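Local coordinates for lipolytic protein G-D-S-L family (Chitinophaga pinensis, PDB 4Q7Q) that is of unknown function but, as a GDSL-family member of the SGNH hydrolase clan, probably hydrolyses ester bonds as a lipase or acylhydrolase, at residues Gln85-His97 with Asn101-Ser113. Sequence-based numbering, arbitrary orientation.
Sequences QGRPVGKLDDYQH and NTTVYGSFRIIIS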
loop_
_atom_site.group_PDB
_atom_site.type_symbol
_atom_site.label_atom_id
_atom_site.label_comp_id
_atom_site.label_asym_id
_atom_site.label_seq_id
_atom_site.Cartn_x
_atom_site.Cartn_y
_atom_site.Cartn_z
ATOM N N GLN A 85 5.157 8.436 -8.277
ATOM C CA GLN A 85 5.634 9.806 -8.435
ATOM C C GLN A 85 7.066 9.866 -8.948
ATOM O O GLN A 85 7.571 10.944 -9.254
ATOM C CB GLN A 85 5.459 10.591 -7.134
ATOM C CG GLN A 85 3.984 10.816 -6.824
ATOM C CD GLN A 85 3.733 11.641 -5.580
ATOM O OE1 GLN A 85 4.573 12.446 -5.166
ATOM N NE2 GLN A 85 2.561 11.451 -4.980
ATOM N N GLY A 86 7.713 8.708 -9.068
ATOM C CA GLY A 86 9.059 8.651 -9.611
ATOM C C GLY A 86 10.153 9.073 -8.641
ATOM O O GLY A 86 11.252 9.452 -9.072
ATOM N N ARG A 87 9.873 9.021 -7.338
ATOM C CA ARG A 87 10.891 9.356 -6.334
ATOM C C ARG A 87 12.015 8.345 -6.386
ATOM O O ARG A 87 11.759 7.147 -6.463
ATOM C CB ARG A 87 10.322 9.303 -4.915
ATOM C CG ARG A 87 9.632 10.537 -4.399
ATOM C CD ARG A 87 9.454 10.418 -2.884
ATOM N NE ARG A 87 10.527 11.050 -2.111
ATOM C CZ ARG A 87 11.038 10.559 -0.980
ATOM N NH1 ARG A 87 10.606 9.400 -0.490
ATOM N NH2 ARG A 87 11.997 11.222 -0.337
ATOM N N PRO A 88 13.267 8.812 -6.313
ATOM C CA PRO A 88 14.377 7.856 -6.337
ATOM C C PRO A 88 14.367 6.944 -5.115
ATOM O O PRO A 88 14.186 7.398 -3.983
ATOM C CB PRO A 88 15.622 8.754 -6.323
ATOM C CG PRO A 88 15.166 10.075 -5.864
ATOM C CD PRO A 88 13.730 10.210 -6.261
ATOM N N VAL A 89 14.554 5.657 -5.360
ATOM C CA VAL A 89 14.629 4.682 -4.293
ATOM C C VAL A 89 15.832 4.971 -3.406
ATOM O O VAL A 89 15.739 4.933 -2.182
ATOM C CB VAL A 89 14.756 3.269 -4.873
ATOM C CG1 VAL A 89 15.117 2.270 -3.782
ATOM C CG2 VAL A 89 13.462 2.876 -5.578
ATOM N N GLY A 90 16.956 5.287 -4.032
ATOM C CA GLY A 90 18.188 5.493 -3.298
ATOM C C GLY A 90 18.915 4.198 -3.003
ATOM O O GLY A 90 18.664 3.166 -3.635
ATOM N N LYS A 91 19.834 4.255 -2.043
ATOM C CA LYS A 91 20.626 3.091 -1.673
ATOM C C LYS A 91 20.703 2.998 -0.159
ATOM O O LYS A 91 20.337 3.938 0.539
ATOM C CB LYS A 91 22.032 3.181 -2.273
ATOM C CG LYS A 91 22.077 3.189 -3.805
ATOM C CD LYS A 91 23.508 3.308 -4.341
ATOM C CE LYS A 91 23.559 3.133 -5.859
ATOM N NZ LYS A 91 24.926 3.364 -6.420
ATOM N N LEU A 92 21.193 1.876 0.353
ATOM C CA LEU A 92 21.257 1.685 1.800
ATOM C C LEU A 92 22.039 2.804 2.504
ATOM O O LEU A 92 21.734 3.150 3.643
ATOM C CB LEU A 92 21.834 0.309 2.141
ATOM C CG LEU A 92 21.895 -0.067 3.629
ATOM C CD1 LEU A 92 20.516 -0.046 4.267
ATOM C CD2 LEU A 92 22.562 -1.425 3.830
ATOM N N ASP A 93 23.029 3.373 1.817
ATOM C CA ASP A 93 23.787 4.511 2.341
ATOM C C ASP A 93 22.888 5.680 2.745
ATOM O O ASP A 93 23.188 6.402 3.699
ATOM C CB ASP A 93 24.803 4.987 1.301
ATOM C CG ASP A 93 25.616 6.178 1.777
ATOM O OD1 ASP A 93 25.259 7.322 1.429
ATOM O OD2 ASP A 93 26.615 5.969 2.496
ATOM N N ASP A 94 21.795 5.868 2.007
ATOM C CA ASP A 94 20.821 6.918 2.313
ATOM C C ASP A 94 20.009 6.610 3.567
ATOM O O ASP A 94 19.426 7.507 4.179
ATOM C CB ASP A 94 19.871 7.131 1.134
ATOM C CG ASP A 94 20.589 7.615 -0.105
ATOM O OD1 ASP A 94 21.105 8.747 -0.069
ATOM O OD2 ASP A 94 20.633 6.872 -1.106
ATOM N N TYR A 95 19.953 5.338 3.937
ATOM C CA TYR A 95 19.314 4.961 5.184
ATOM C C TYR A 95 20.304 5.069 6.347
ATOM O O TYR A 95 19.938 5.457 7.457
ATOM C CB TYR A 95 18.731 3.544 5.113
ATOM C CG TYR A 95 18.086 3.150 6.415
ATOM C CD1 TYR A 95 16.761 3.473 6.682
ATOM C CD2 TYR A 95 18.817 2.497 7.406
ATOM C CE1 TYR A 95 16.178 3.138 7.889
ATOM C CE2 TYR A 95 18.244 2.165 8.611
ATOM C CZ TYR A 95 16.929 2.485 8.847
ATOM O OH TYR A 95 16.360 2.153 10.045
ATOM N N GLN A 96 21.558 4.714 6.086
ATOM C CA GLN A 96 22.582 4.695 7.127
ATOM C C GLN A 96 23.008 6.094 7.539
ATOM O O GLN A 96 23.363 6.334 8.699
ATOM C CB GLN A 96 23.801 3.912 6.641
ATOM C CG GLN A 96 23.552 2.422 6.506
ATOM C CD GLN A 96 24.607 1.733 5.665
ATOM O OE1 GLN A 96 25.160 2.325 4.742
ATOM N NE2 GLN A 96 24.886 0.473 5.977
ATOM N N HIS A 97 22.987 7.013 6.581
ATOM C CA HIS A 97 23.466 8.368 6.807
ATOM C C HIS A 97 22.421 9.396 6.407
ATOM O O HIS A 97 21.551 9.126 5.575
ATOM C CB HIS A 97 24.754 8.608 6.022
ATOM C CG HIS A 97 25.808 7.578 6.270
ATOM N ND1 HIS A 97 26.618 7.596 7.386
ATOM C CD2 HIS A 97 26.182 6.495 5.550
ATOM C CE1 HIS A 97 27.446 6.569 7.342
ATOM N NE2 HIS A 97 27.203 5.885 6.238
ATOM N N ASN A 101 15.871 14.065 3.118
ATOM C CA ASN A 101 14.656 13.348 2.743
ATOM C C ASN A 101 14.484 13.303 1.223
ATOM O O ASN A 101 13.483 13.765 0.683
ATOM C CB ASN A 101 13.461 14.038 3.399
ATOM C CG ASN A 101 12.168 13.287 3.194
ATOM O OD1 ASN A 101 12.165 12.060 3.032
ATOM N ND2 ASN A 101 11.058 14.018 3.191
ATOM N N THR A 102 15.469 12.726 0.541
ATOM C CA THR A 102 15.573 12.841 -0.911
ATOM C C THR A 102 15.414 11.519 -1.649
ATOM O O THR A 102 15.408 11.489 -2.890
ATOM C CB THR A 102 16.943 13.394 -1.281
ATOM O OG1 THR A 102 17.952 12.510 -0.774
ATOM C CG2 THR A 102 17.135 14.772 -0.670
ATOM N N THR A 103 15.327 10.431 -0.889
ATOM C CA THR A 103 15.151 9.095 -1.444
ATOM C C THR A 103 14.235 8.329 -0.514
ATOM O O THR A 103 14.009 8.747 0.628
ATOM C CB THR A 103 16.478 8.309 -1.516
ATOM O OG1 THR A 103 17.012 8.145 -0.191
ATOM C CG2 THR A 103 17.496 9.024 -2.393
ATOM N N VAL A 104 13.740 7.193 -0.992
ATOM C CA VAL A 104 12.905 6.311 -0.185
ATOM C C VAL A 104 13.673 5.781 1.028
ATOM O O VAL A 104 13.176 5.828 2.156
ATOM C CB VAL A 104 12.330 5.155 -1.024
ATOM C CG1 VAL A 104 11.511 4.232 -0.152
ATOM C CG2 VAL A 104 11.482 5.719 -2.154
ATOM N N TYR A 105 14.888 5.294 0.806
ATOM C CA TYR A 105 15.729 4.865 1.917
ATOM C C TYR A 105 15.904 5.987 2.955
ATOM O O TYR A 105 15.850 5.736 4.163
ATOM C CB TYR A 105 17.101 4.443 1.403
ATOM C CG TYR A 105 17.244 3.011 0.914
ATOM C CD1 TYR A 105 17.446 1.973 1.809
ATOM C CD2 TYR A 105 17.243 2.714 -0.445
ATOM C CE1 TYR A 105 17.624 0.673 1.369
ATOM C CE2 TYR A 105 17.426 1.412 -0.897
ATOM C CZ TYR A 105 17.618 0.394 0.020
ATOM O OH TYR A 105 17.798 -0.912 -0.397
ATOM N N GLY A 106 16.115 7.218 2.486
ATOM C CA GLY A 106 16.219 8.371 3.369
ATOM C C GLY A 106 14.955 8.612 4.186
ATOM O O GLY A 106 15.018 8.877 5.388
ATOM N N SER A 107 13.799 8.508 3.532
ATOM C CA SER A 107 12.518 8.703 4.212
ATOM C C SER A 107 12.321 7.662 5.298
ATOM O O SER A 107 11.805 7.966 6.371
ATOM C CB SER A 107 11.354 8.612 3.224
ATOM O OG SER A 107 11.421 9.654 2.269
ATOM N N PHE A 108 12.713 6.426 5.015
ATOM C CA PHE A 108 12.557 5.376 6.013
ATOM C C PHE A 108 13.480 5.602 7.201
ATOM O O PHE A 108 13.112 5.287 8.334
ATOM C CB PHE A 108 12.724 3.984 5.408
ATOM C CG PHE A 108 11.454 3.435 4.820
ATOM C CD1 PHE A 108 10.947 3.950 3.641
ATOM C CD2 PHE A 108 10.766 2.410 5.453
ATOM C CE1 PHE A 108 9.766 3.449 3.094
ATOM C CE2 PHE A 108 9.590 1.904 4.918
ATOM C CZ PHE A 108 9.087 2.421 3.731
ATOM N N ARG A 109 14.655 6.176 6.950
ATOM C CA ARG A 109 15.556 6.551 8.033
ATOM C C ARG A 109 14.872 7.545 8.974
ATOM O O ARG A 109 14.891 7.376 10.198
ATOM C CB ARG A 109 16.870 7.133 7.485
ATOM C CG ARG A 109 17.743 7.783 8.563
ATOM C CD ARG A 109 18.977 8.470 7.965
ATOM N NE ARG A 109 18.633 9.264 6.788
ATOM C CZ ARG A 109 18.087 10.476 6.831
ATOM N NH1 ARG A 109 17.791 11.107 5.702
ATOM N NH2 ARG A 109 17.824 11.052 7.999
ATOM N N ILE A 110 14.248 8.564 8.396
ATOM C CA ILE A 110 13.529 9.575 9.164
ATOM C C ILE A 110 12.366 8.967 9.953
ATOM O O ILE A 110 12.189 9.252 11.140
ATOM C CB ILE A 110 13.013 10.690 8.224
ATOM C CG1 ILE A 110 14.200 11.453 7.636
ATOM C CG2 ILE A 110 12.048 11.624 8.947
ATOM C CD1 ILE A 110 13.792 12.466 6.607
ATOM N N ILE A 111 11.588 8.112 9.296
ATOM C CA ILE A 111 10.418 7.512 9.925
ATOM C C ILE A 111 10.798 6.568 11.061
ATOM O O ILE A 111 10.253 6.661 12.161
ATOM C CB ILE A 111 9.552 6.762 8.898
ATOM C CG1 ILE A 111 8.958 7.752 7.896
ATOM C CG2 ILE A 111 8.443 5.979 9.593
ATOM C CD1 ILE A 111 8.446 7.102 6.614
ATOM N N ILE A 112 11.745 5.674 10.808
ATOM C CA ILE A 112 12.161 4.732 11.844
ATOM C C ILE A 112 12.832 5.459 13.010
ATOM O O ILE A 112 12.634 5.101 14.172
ATOM C CB ILE A 112 13.051 3.616 11.264
ATOM C CG1 ILE A 112 12.187 2.687 10.408
ATOM C CG2 ILE A 112 13.741 2.830 12.378
ATOM C CD1 ILE A 112 12.974 1.757 9.524
ATOM N N SER A 113 13.590 6.508 12.709
ATOM C CA SER A 113 14.201 7.304 13.773
ATOM C C SER A 113 13.151 7.970 14.657
ATOM O O SER A 113 13.298 8.000 15.879
ATOM C CB SER A 113 15.156 8.350 13.203
ATOM O OG SER A 113 16.263 7.722 12.585
HETATM O O HOH W 1 11.838 13.552 -2.366
HETATM O O HOH W 2 19.239 10.187 3.638
HETATM O O HOH W 3 18.417 10.291 0.855
HETATM O O HOH W 4 16.847 4.830 11.181
#
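Val-104 N and Tyr-105 N, two amides of the first turn of helix 104-113 that lack acceptors within the helix, are taken up by carbonyls of the loop leading into helix 92-96, a worked example of how a helix start can be satisfied. Val-104 N donates to Pro-88 O at 3.0 Å, and Tyr-105 N reaches Val-89 O almost straight (3.1 Å, 173°). The next amide, Gly-106 N, is served by the N-cap Thr-103 OG1. Arg-87, its chain bent at chi3 (94°), turns its guanidinium to Ser-107 OG, which accepts from NH1 at 2.9 Å and more weakly from NH2, while its own proton goes to Asn-101 OD1. NH1 also forms a salt bridge with Asp-82, and a water accepts from NE. Further along, Asp-94 O receives Arg-109 NE at 3.2 Å, lying in the guanidinium plane. The Tyr-105 ring packs against the 90-92 backbone, with one face under Leu-92 CA, 4.0 Å from the ring centroid, and an edge against Tyr-95 CB; an alanine here would probably leave a gap beneath that backbone and deprive Leu-92 of its CH-pi partner. Tyr-95 OH bonds to Glu-171. The two helices run roughly parallel, 25° apart, with helix 92-96 on the outside; Val-89, Val-104 and Phe-108 pack on helix 157-171, Ser-107 touches helix 56-61, and Phe-108 also meets strand 73-77 of the central parallel sheet.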